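Local coordinates for uncharacterized protein AF_1382 (Archaeoglobus fulgidus, PDB 3O3K) that is of unknown function but has a winged-helix fold, one common among DNA-binding proteins, and so may bind DNA, at residues 30-35 with 68-73. Residues are numbered along the deposited sequence; the frame is centred on the assembly and turned at random.
Sequences DVYIQY and TKIIRL
Y32 lies alongside I70 where the short strand 31-32 joins the edge of strand 68-73, the first and third strands of the small antiparallel sheet in a winged-helix fold. The two side chains point the same way, and the tyrosine brings ring atom CE1 to 3.6 Å from CG1 of I70. The CD1/CE1 side of the ring wedges into the notch between I70 CG1 and T68 OG1, which approach obliquely from opposite sides of the ring plane, OG1 at 3.9 Å from CE1. Y32 is at the N-cap position of helix 33-39, and its CG, anti to the carbonyl carbon (chi1 -60°), carries the ring alongside I70. Cutting Y32 back to an alanine would probably empty the notch between T68 and I70, leaving CG1 of the isoleucine without its aromatic neighbour. On the other face the bump is I33, seated with CB 3.8 Å from I71 CD1 and CG2 3.9 Å from K69 CB. It carries on to V47 and I51 of helix 44-56, tying the first turn of helix 33-39 to the sheet and to that helix. V31 faces the same way as I71 and packs on E24, S25 and I36, its CB 3.3 Å from I71 O. Two backbone bonds flank the non-hydrogen-bonded pair Y32/I70: I71 N donates to V31 O at 2.7 Å, and I33 N, at the helix start, to K69 O at 3.0 Å. One water links D30 OD1 to R72 NH1, weakly on the arginine side. At V31 itself the return bond is not made directly: a second water accepts from V31 N and donates to I71 O, each at 3.0 Å.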
loop_
_atom_site.group_PDB
_atom_site.type_symbol
_atom_site.label_atom_id
_atom_site.label_comp_id
_atom_site.label_asym_id
_atom_site.label_seq_id
_atom_site.Cartn_x
_atom_site.Cartn_y
_atom_site.Cartn_z
ATOM N N ASP A 30 8.519 5.827 23.553
ATOM C CA ASP A 30 8.856 6.936 22.689
ATOM C C ASP A 30 9.563 6.269 21.528
ATOM O O ASP A 30 10.356 5.359 21.733
ATOM C CB ASP A 30 9.825 7.893 23.379
ATOM C CG ASP A 30 9.125 8.952 24.206
ATOM O OD1 ASP A 30 7.999 9.347 23.859
ATOM O OD2 ASP A 30 9.711 9.395 25.209
ATOM N N VAL A 31 9.271 6.700 20.310
ATOM C CA VAL A 31 9.894 6.096 19.143
ATOM C C VAL A 31 11.156 6.841 18.737
ATOM O O VAL A 31 11.098 7.944 18.215
ATOM C CB VAL A 31 8.930 6.019 17.955
ATOM C CG1 VAL A 31 9.577 5.271 16.816
ATOM C CG2 VAL A 31 7.647 5.342 18.369
ATOM N N TYR A 32 12.301 6.228 18.988
ATOM C CA TYR A 32 13.567 6.860 18.658
ATOM C C TYR A 32 13.952 6.306 17.280
ATOM O O TYR A 32 13.713 5.123 16.991
ATOM C CB TYR A 32 14.610 6.505 19.736
ATOM C CG TYR A 32 14.237 6.959 21.153
ATOM C CD1 TYR A 32 14.278 8.305 21.509
ATOM C CD2 TYR A 32 13.881 6.034 22.138
ATOM C CE1 TYR A 32 13.979 8.735 22.816
ATOM C CE2 TYR A 32 13.577 6.448 23.463
ATOM C CZ TYR A 32 13.633 7.806 23.793
ATOM O OH TYR A 32 13.381 8.239 25.096
ATOM N N ILE A 33 14.534 7.149 16.427
ATOM C CA ILE A 33 14.902 6.718 15.079
ATOM C C ILE A 33 15.941 5.602 15.050
ATOM O O ILE A 33 16.024 4.846 14.079
ATOM C CB ILE A 33 15.409 7.913 14.226
ATOM C CG1 ILE A 33 15.572 7.472 12.767
ATOM C CG2 ILE A 33 16.715 8.458 14.804
ATOM C CD1 ILE A 33 15.130 8.526 11.751
ATOM N N GLN A 34 16.715 5.502 16.130
ATOM C CA GLN A 34 17.760 4.492 16.266
ATOM C C GLN A 34 17.144 3.117 16.451
ATOM O O GLN A 34 17.637 2.124 15.907
ATOM C CB GLN A 34 18.633 4.820 17.474
ATOM C CG GLN A 34 19.009 6.280 17.546
ATOM C CD GLN A 34 19.776 6.606 18.802
ATOM O OE1 GLN A 34 19.182 6.872 19.867
ATOM N NE2 GLN A 34 21.113 6.569 18.704
ATOM N N TYR A 35 16.079 3.062 17.243
ATOM C CA TYR A 35 15.384 1.811 17.465
ATOM C C TYR A 35 14.798 1.338 16.132
ATOM O O TYR A 35 14.857 0.145 15.798
ATOM C CB TYR A 35 14.262 1.991 18.478
ATOM C CG TYR A 35 13.252 0.864 18.455
ATOM C CD1 TYR A 35 13.462 -0.319 19.175
ATOM C CD2 TYR A 35 12.083 0.985 17.710
ATOM C CE1 TYR A 35 12.522 -1.354 19.154
ATOM C CE2 TYR A 35 11.142 -0.032 17.674
ATOM C CZ TYR A 35 11.358 -1.199 18.395
ATOM O OH TYR A 35 10.389 -2.180 18.357
ATOM N N THR A 68 19.093 12.728 20.469
ATOM C CA THR A 68 18.249 11.625 20.002
ATOM C C THR A 68 16.985 12.143 19.300
ATOM O O THR A 68 16.287 13.012 19.825
ATOM C CB THR A 68 17.832 10.702 21.209
ATOM O OG1 THR A 68 16.722 11.283 21.910
ATOM C CG2 THR A 68 18.994 10.552 22.210
ATOM N N LYS A 69 16.690 11.620 18.114
ATOM C CA LYS A 69 15.508 12.067 17.382
ATOM C C LYS A 69 14.310 11.183 17.720
ATOM O O LYS A 69 14.370 9.959 17.579
ATOM C CB LYS A 69 15.759 12.050 15.863
ATOM C CG LYS A 69 14.622 12.673 15.051
ATOM C CD LYS A 69 14.943 12.822 13.567
ATOM C CE LYS A 69 13.831 13.617 12.872
ATOM N NZ LYS A 69 14.071 13.800 11.415
ATOM N N ILE A 70 13.238 11.820 18.189
ATOM C CA ILE A 70 12.001 11.136 18.546
ATOM C C ILE A 70 10.982 11.345 17.421
ATOM O O ILE A 70 10.853 12.441 16.874
ATOM C CB ILE A 70 11.425 11.678 19.871
ATOM C CG1 ILE A 70 12.461 11.495 20.992
ATOM C CG2 ILE A 70 10.119 10.934 20.225
ATOM C CD1 ILE A 70 12.128 12.262 22.262
ATOM N N ILE A 71 10.278 10.274 17.072
ATOM C CA ILE A 71 9.292 10.318 16.008
ATOM C C ILE A 71 7.907 9.966 16.544
ATOM O O ILE A 71 7.723 8.948 17.213
ATOM C CB ILE A 71 9.672 9.325 14.883
ATOM C CG1 ILE A 71 11.144 9.494 14.511
ATOM C CG2 ILE A 71 8.826 9.589 13.649
ATOM C CD1 ILE A 71 11.702 8.329 13.722
ATOM N N ARG A 72 6.931 10.812 16.242
ATOM C CA ARG A 72 5.551 10.579 16.675
ATOM C C ARG A 72 4.603 10.651 15.469
ATOM O O ARG A 72 4.739 11.533 14.622
ATOM C CB ARG A 72 5.137 11.630 17.728
ATOM C CG ARG A 72 5.008 13.074 17.184
ATOM C CD ARG A 72 4.597 14.135 18.229
ATOM N NE ARG A 72 5.675 14.412 19.182
ATOM C CZ ARG A 72 5.903 13.692 20.280
ATOM N NH1 ARG A 72 5.120 12.659 20.572
ATOM N NH2 ARG A 72 6.929 13.987 21.076
ATOM N N LEU A 73 3.652 9.721 15.392
ATOM C CA LEU A 73 2.655 9.709 14.310
ATOM C C LEU A 73 1.573 10.760 14.537
ATOM O O LEU A 73 1.028 10.852 15.638
ATOM C CB LEU A 73 1.930 8.371 14.251
ATOM C CG LEU A 73 2.596 7.133 13.683
ATOM C CD1 LEU A 73 1.621 5.976 13.760
ATOM C CD2 LEU A 73 3.011 7.385 12.253
HETATM O O HOH W 1 6.894 10.837 21.763
HETATM O O HOH W 2 7.217 8.893 20.133
#